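Local coordinates for protein colicin-B (Escherichia coli, PDB 1RH1) that forms channels in the cytoplasmic membrane of Escherichia coli and closely related bacteria, depolarising it and dissipating the energy of the cell, at residues A[343-347]-A[504-509]; A[381-385]-A[484-488]; A[392-396]-A[434-438]. All blocks are in the same frame, centred on the assembly; numbering follows the deposited sequence.

Interaction 1: residues A[343-347]-A[504-509]; sequences KYKAL and ELNHKI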
# COMPACT_ATOMS: atom_id res chain seq x y z
N LYS A 343 23.65 22.36 -27.49
CA LYS A 343 22.96 21.24 -28.11
C LYS A 343 23.38 19.95 -27.38
O LYS A 343 22.63 18.97 -27.26
CB LYS A 343 23.33 21.23 -29.58
CG LYS A 343 22.13 21.03 -30.50
CD LYS A 343 22.25 21.71 -31.87
CE LYS A 343 23.32 21.14 -32.83
NZ LYS A 343 24.70 21.33 -32.41
N TYR A 344 24.62 19.98 -26.84
CA TYR A 344 25.13 18.94 -25.98
C TYR A 344 24.38 19.07 -24.67
O TYR A 344 23.83 18.06 -24.27
CB TYR A 344 26.62 19.09 -25.72
CG TYR A 344 27.11 17.95 -24.83
CD1 TYR A 344 27.35 16.70 -25.40
CD2 TYR A 344 27.26 18.14 -23.45
CE1 TYR A 344 27.73 15.63 -24.59
CE2 TYR A 344 27.63 17.07 -22.64
CZ TYR A 344 27.86 15.82 -23.22
OH TYR A 344 28.21 14.75 -22.43
N LYS A 345 24.31 20.22 -23.98
CA LYS A 345 23.54 20.37 -22.74
C LYS A 345 22.11 19.81 -22.74
O LYS A 345 21.63 19.21 -21.77
CB LYS A 345 23.41 21.84 -22.34
CG LYS A 345 24.64 22.54 -21.84
CD LYS A 345 24.19 23.79 -21.12
CE LYS A 345 25.39 24.47 -20.44
NZ LYS A 345 26.34 25.00 -21.41
N ALA A 346 21.42 20.03 -23.87
CA ALA A 346 20.04 19.62 -24.09
C ALA A 346 19.81 18.13 -24.14
O ALA A 346 18.78 17.63 -23.68
CB ALA A 346 19.54 20.19 -25.39
N LEU A 347 20.81 17.45 -24.75
CA LEU A 347 20.86 16.00 -24.78
C LEU A 347 21.02 15.52 -23.34
O LEU A 347 20.18 14.74 -22.91
CB LEU A 347 22.04 15.53 -25.62
CG LEU A 347 22.36 14.05 -25.66
CD1 LEU A 347 21.32 13.26 -26.42
CD2 LEU A 347 23.67 13.89 -26.36
N GLU A 504 21.81 11.81 -32.06
CA GLU A 504 21.99 13.25 -31.79
C GLU A 504 23.45 13.65 -31.71
O GLU A 504 23.83 14.72 -32.16
CB GLU A 504 21.37 13.68 -30.46
CG GLU A 504 19.98 14.31 -30.48
CD GLU A 504 18.74 13.39 -30.52
OE1 GLU A 504 18.33 13.00 -31.62
OE2 GLU A 504 18.18 13.11 -29.45
N LEU A 505 24.26 12.79 -31.11
CA LEU A 505 25.69 12.97 -30.96
C LEU A 505 26.41 13.05 -32.30
O LEU A 505 26.99 14.08 -32.63
CB LEU A 505 26.24 11.80 -30.14
CG LEU A 505 26.72 11.95 -28.70
CD1 LEU A 505 26.46 13.32 -28.18
CD2 LEU A 505 26.00 10.93 -27.85
N ASN A 506 26.37 11.97 -33.09
CA ASN A 506 26.99 11.94 -34.40
C ASN A 506 26.52 13.01 -35.37
O ASN A 506 27.32 13.76 -35.91
CB ASN A 506 26.77 10.58 -35.07
CG ASN A 506 27.77 9.50 -34.71
OD1 ASN A 506 28.73 9.71 -33.96
ND2 ASN A 506 27.56 8.31 -35.27
N HIS A 507 25.21 13.13 -35.57
CA HIS A 507 24.67 13.99 -36.60
C HIS A 507 24.60 15.47 -36.24
O HIS A 507 24.76 16.32 -37.12
CB HIS A 507 23.26 13.45 -37.02
CG HIS A 507 23.22 12.17 -37.90
ND1 HIS A 507 24.08 11.74 -38.84
CD2 HIS A 507 22.19 11.25 -37.86
CE1 HIS A 507 23.61 10.62 -39.34
NE2 HIS A 507 22.47 10.33 -38.76
N LYS A 508 24.39 15.84 -34.97
CA LYS A 508 24.35 17.25 -34.64
C LYS A 508 25.51 17.76 -33.79
O LYS A 508 25.77 18.97 -33.81
CB LYS A 508 23.08 17.57 -33.91
CG LYS A 508 21.82 17.29 -34.70
CD LYS A 508 20.59 17.79 -33.92
CE LYS A 508 20.44 17.24 -32.48
NZ LYS A 508 19.24 17.75 -31.85
N ILE A 509 26.25 16.90 -33.08
CA ILE A 509 27.26 17.37 -32.12
C ILE A 509 28.72 17.22 -32.52
O ILE A 509 29.47 18.16 -32.32
CB ILE A 509 27.03 16.66 -30.73
CG1 ILE A 509 25.59 16.90 -30.24
CG2 ILE A 509 28.03 17.19 -29.72
CD1 ILE A 509 25.28 16.61 -28.76

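Interaction 2: residues A[381-385]-A[484-488]; sequences SLKIN and FVGVV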
# COMPACT_ATOMS: atom_id res chain seq x y z
N SER A 381 35.24 11.60 -37.33
CA SER A 381 35.65 12.83 -36.68
C SER A 381 35.54 12.73 -35.15
O SER A 381 35.52 13.75 -34.45
CB SER A 381 34.79 13.97 -37.22
OG SER A 381 33.45 13.90 -36.78
N LEU A 382 35.44 11.48 -34.64
CA LEU A 382 35.46 11.11 -33.21
C LEU A 382 36.73 10.28 -32.94
O LEU A 382 36.70 9.04 -32.82
CB LEU A 382 34.22 10.27 -32.82
CG LEU A 382 33.63 10.27 -31.38
CD1 LEU A 382 33.73 8.90 -30.77
CD2 LEU A 382 34.35 11.28 -30.52
N LYS A 383 37.84 11.05 -32.86
CA LYS A 383 39.20 10.57 -32.65
C LYS A 383 39.98 11.30 -31.55
O LYS A 383 39.68 12.46 -31.25
CB LYS A 383 39.97 10.70 -33.96
CG LYS A 383 39.56 9.70 -35.05
CD LYS A 383 40.52 9.84 -36.24
CE LYS A 383 40.37 8.71 -37.28
NZ LYS A 383 39.14 8.78 -38.06
N ILE A 384 40.95 10.59 -30.92
CA ILE A 384 41.89 11.08 -29.89
C ILE A 384 43.37 10.87 -30.26
O ILE A 384 43.74 9.83 -30.83
CB ILE A 384 41.86 10.42 -28.45
CG1 ILE A 384 41.72 8.90 -28.51
CG2 ILE A 384 40.82 11.09 -27.63
CD1 ILE A 384 40.50 8.18 -29.09
N ASN A 385 44.27 11.82 -29.95
CA ASN A 385 45.69 11.54 -30.15
C ASN A 385 46.29 10.88 -28.90
O ASN A 385 45.86 11.12 -27.78
CB ASN A 385 46.47 12.82 -30.47
CG ASN A 385 46.40 13.93 -29.45
OD1 ASN A 385 47.41 14.45 -28.99
ND2 ASN A 385 45.18 14.31 -29.09
N PHE A 484 35.91 14.71 -25.48
CA PHE A 484 35.92 13.35 -26.01
C PHE A 484 35.22 12.41 -25.04
O PHE A 484 34.35 11.64 -25.44
CB PHE A 484 37.36 12.87 -26.23
CG PHE A 484 37.43 11.55 -26.97
CD1 PHE A 484 37.56 10.35 -26.26
CD2 PHE A 484 37.33 11.52 -28.36
CE1 PHE A 484 37.58 9.12 -26.95
CE2 PHE A 484 37.36 10.30 -29.03
CZ PHE A 484 37.47 9.10 -28.33
N VAL A 485 35.59 12.49 -23.76
CA VAL A 485 34.96 11.65 -22.77
C VAL A 485 33.53 12.10 -22.59
O VAL A 485 32.69 11.25 -22.32
CB VAL A 485 35.74 11.73 -21.46
CG1 VAL A 485 35.06 10.99 -20.33
CG2 VAL A 485 37.07 11.04 -21.69
N GLY A 486 33.17 13.37 -22.79
CA GLY A 486 31.78 13.79 -22.64
C GLY A 486 30.92 13.16 -23.72
O GLY A 486 29.75 12.89 -23.48
N VAL A 487 31.49 12.94 -24.91
CA VAL A 487 30.82 12.25 -26.00
C VAL A 487 30.77 10.74 -25.72
O VAL A 487 29.68 10.19 -25.72
CB VAL A 487 31.59 12.58 -27.29
CG1 VAL A 487 31.27 11.61 -28.39
CG2 VAL A 487 31.14 13.93 -27.80
N VAL A 488 31.91 10.05 -25.44
CA VAL A 488 31.96 8.63 -25.11
C VAL A 488 30.99 8.26 -24.03
O VAL A 488 30.14 7.42 -24.30
CB VAL A 488 33.35 8.18 -24.63
CG1 VAL A 488 33.35 6.78 -23.97
CG2 VAL A 488 34.22 8.13 -25.87

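Interaction 3: residues A[392-396]-A[434-438]; sequences IVNAW and GYQTG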
# COMPACT_ATOMS: atom_id res chain seq x y z
N ILE A 392 43.46 9.89 -20.39
CA ILE A 392 42.20 9.32 -19.91
C ILE A 392 42.40 8.01 -19.18
O ILE A 392 41.81 7.71 -18.14
CB ILE A 392 41.25 9.07 -21.05
CG1 ILE A 392 41.28 10.12 -22.13
CG2 ILE A 392 39.88 9.14 -20.43
CD1 ILE A 392 40.57 9.78 -23.45
N VAL A 393 43.27 7.21 -19.80
CA VAL A 393 43.66 5.93 -19.25
C VAL A 393 44.25 6.18 -17.88
O VAL A 393 43.67 5.70 -16.92
CB VAL A 393 44.67 5.29 -20.19
CG1 VAL A 393 45.26 4.03 -19.60
CG2 VAL A 393 43.93 4.94 -21.47
N ASN A 394 45.30 6.99 -17.76
CA ASN A 394 45.92 7.30 -16.48
C ASN A 394 45.00 7.92 -15.43
O ASN A 394 45.20 7.76 -14.22
CB ASN A 394 47.08 8.22 -16.72
CG ASN A 394 48.31 7.55 -17.30
OD1 ASN A 394 49.01 8.13 -18.11
ND2 ASN A 394 48.62 6.32 -16.90
N ALA A 395 43.97 8.63 -15.88
CA ALA A 395 42.95 9.17 -15.00
C ALA A 395 42.07 8.06 -14.45
O ALA A 395 41.67 8.11 -13.29
CB ALA A 395 42.07 10.14 -15.76
N TRP A 396 41.77 7.04 -15.25
CA TRP A 396 41.06 5.91 -14.72
C TRP A 396 41.94 5.07 -13.79
O TRP A 396 41.47 4.61 -12.75
CB TRP A 396 40.55 5.11 -15.88
CG TRP A 396 39.22 5.62 -16.39
CD1 TRP A 396 39.09 6.14 -17.65
CD2 TRP A 396 38.04 5.59 -15.70
NE1 TRP A 396 37.83 6.44 -17.76
CE2 TRP A 396 37.17 6.13 -16.63
CE3 TRP A 396 37.57 5.20 -14.44
CZ2 TRP A 396 35.82 6.28 -16.32
CZ3 TRP A 396 36.22 5.35 -14.13
CH2 TRP A 396 35.35 5.89 -15.07
N GLY A 434 39.35 -0.25 -24.43
CA GLY A 434 38.28 0.54 -25.01
C GLY A 434 38.95 1.86 -25.29
O GLY A 434 38.96 2.27 -26.45
N TYR A 435 39.53 2.56 -24.29
CA TYR A 435 40.32 3.74 -24.64
C TYR A 435 41.61 3.17 -25.19
O TYR A 435 42.06 3.62 -26.23
CB TYR A 435 40.59 4.66 -23.42
CG TYR A 435 39.39 5.50 -22.98
CD1 TYR A 435 38.75 6.40 -23.85
CD2 TYR A 435 38.88 5.35 -21.69
CE1 TYR A 435 37.62 7.13 -23.45
CE2 TYR A 435 37.77 6.07 -21.28
CZ TYR A 435 37.14 6.95 -22.15
OH TYR A 435 36.02 7.64 -21.70
N GLN A 436 42.16 2.11 -24.59
CA GLN A 436 43.38 1.45 -25.02
C GLN A 436 43.24 0.62 -26.29
O GLN A 436 44.13 0.67 -27.16
CB GLN A 436 43.86 0.53 -23.95
CG GLN A 436 44.41 1.26 -22.77
CD GLN A 436 45.92 1.43 -22.82
OE1 GLN A 436 46.54 1.83 -23.81
NE2 GLN A 436 46.51 1.08 -21.67
N THR A 437 42.15 -0.17 -26.39
CA THR A 437 41.93 -1.05 -27.54
C THR A 437 40.75 -0.69 -28.45
O THR A 437 40.67 -1.16 -29.58
CB THR A 437 41.77 -2.52 -27.07
OG1 THR A 437 40.58 -2.57 -26.31
CG2 THR A 437 42.91 -3.03 -26.18
N GLY A 438 39.81 0.17 -28.07
CA GLY A 438 38.68 0.49 -28.93
C GLY A 438 37.64 -0.62 -28.89
O GLY A 438 36.80 -0.72 -29.80

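Interaction 1: residues A[343-347]-A[504-509]
Lys343 reaches across to the backbone of Lys508, and this bond is the one polar link in a contact otherwise made by apolar groups, aliphatic and aromatic. Its NZ donates to Lys508 O over 2.9 Å, coming from above the carbonyl plane, 45° out of it, and not along a lone pair. The lysine chain bends at chi2, chi3 and chi4, which also brings its CE against Lys508 CB at 3.7 Å. The two ammonium groups stay apart, with Lys343 NZ 6.6 Å from Lys508 NZ.

Tyr344 comes next. Its CA receives the terminal methyl of Ile509, with 3.6 Å between Tyr344 CA and Ile509 CD1, and the same methyl also approaches the ring at CD1. Leu505 CD1 lies farther off, at the ring's edge and near its plane. The phenol oxygen is hydrogen-bonded to Gly486 O, so the ring spans from this interface to helix 479-495.

The two segments run nearly antiparallel, at 159°, with axes 10.9 Å apart, and they join helix 342-357 to the C-terminal helix 500-510 in the all-helical bundle that pore-forming colicins adopt before membrane insertion. Within helix 500-510 a wider, pi-type turn spans 505-509, and it carries both Leu505 and Ile509.

At Leu347, CG stands anti to the backbone N (chi1 174°), which sets both methyls against helix 500-510, and the side chain meets Leu505 at about a right angle. Leu347 CD2 is 3.4 Å from Leu505 CD1 and 4.0 Å from Ile509 CD1, so one branch packs against both residues. The other branch, CD1, lies 4.1 Å from Glu504 CB and touches the aliphatic base of that acidic side chain.

Interaction 2: residues A[381-385]-A[484-488]
The Phe484 ring carries the CG2 methyl of Ile384 over one face, almost exactly above its centre. Ile384 CG2 lies 3.5 Å from the centroid of the Phe484 ring and only 11° off the ring normal, a well-centred CH-pi contact. At the edge, in the plane of the ring, stands the carbonyl carbon of Leu382, while Leu382 CD2 and Lys383 C approach obliquely.

Both branches of Ile384 are used. Its CG1 sits between the backbone N and the carbonyl carbon (chi1 42°), a crowded position which sets CG2 beside the backbone N and over the ring, while CG1 carries CD1 to the rim. There Ile384 CD1 meets Phe484 CZ at 3.3 Å, a close approach for two carbons. With CG of Phe484 anti to its own backbone N (chi1 -171°), the ring extends from the helix to reach both Ile384 and Leu382.

This is an extended connection, between helices 366-376 and 386-398 of the colicin pore-forming domain, laid against helix 479-495. That helix lies within a predicted transmembrane segment and is the second of the two hydrophobic helices that form the buried hairpin of this fold. Tyr435 of helix 420-435 and Met377 also pack on Phe484.

Leu382 makes the second foothold. Its CD2 touches Phe484 CE2 at 3.5 Å, the two side chains meeting at about a right angle, and the same methyl reaches Val487 CG1 at 3.8 Å, here tip to tip. Ile510 of helix 500-510 touches both Leu382 and Val487. The CB of Lys383 points away from the helix and its NZ hydrogen-bonds to Pro380 O; Lys383 C is near the ring, 3.8 Å from Phe484 CE2.

Interaction 3: residues A[392-396]-A[434-438]
A buried contact, mostly apolar and without a hydrogen bond between the segments, joins helix 386-398 to the 434-438 part of the chain, on helix 420-435 and beyond, with Tyr435 as its centre. Ile392 lies over one face of that ring. Its CG2 is 4.0 Å from the Tyr435 ring centroid and 16° off the normal, a CH-pi contact displaced toward the rim. Ile392 CD1 adds a second touch, at 3.9 Å from Tyr435 CD1.

One helical turn on, Trp396 meets the tyrosine rim to rim. The planes of its five-membered ring and the Tyr435 ring differ by 26° and their centroids are 5.8 Å apart, so neither ring stacks over the other; the nearest atoms are Trp396 NE1 and Tyr435 CE2, at 3.5 Å.

Val393 packs on both Tyr435 and Gln436. Its CG2 lies 3.9 Å from Tyr435 CB, while CG1 faces the amide end of Gln436, Val393 CG1 being 3.8 Å from Gln436 NE2. The glutamine chain bends at chi2, which carries its amide back across the valine.

Gly434 and Gly438 both have positive phi, and Gly434 N donates to Thr437 OG1 at 3.2 Å.

Helix 479-495 lies beside both aromatic and aliphatic partners here: its Val485 packs on Ile392 and Tyr435, and its Val488 on Tyr435. Trp440 meets Tyr435 edge-to-face, and Phe475, in the link before helix 479-495, does the same to Trp396.

In the fold
All three contacts lie in the C-terminal pore-forming domain, and they nest one within another. From the N terminus, the chain passes the first segments in the order 343-347, 381-385 and 392-396. Their partners follow in reverse: 434-438 closes interaction 3 across 37 intervening residues, 484-488 closes interaction 2 across 98, and 504-509 closes interaction 1 across 156. None cross. Helix 479-495 joins the three: it supplies one side of interaction 2 and touches residues of interactions 1 and 3. It is therefore the common neighbour, linking helices 342-357, 386-398, 420-435 and 500-510 and the 381-385 loop.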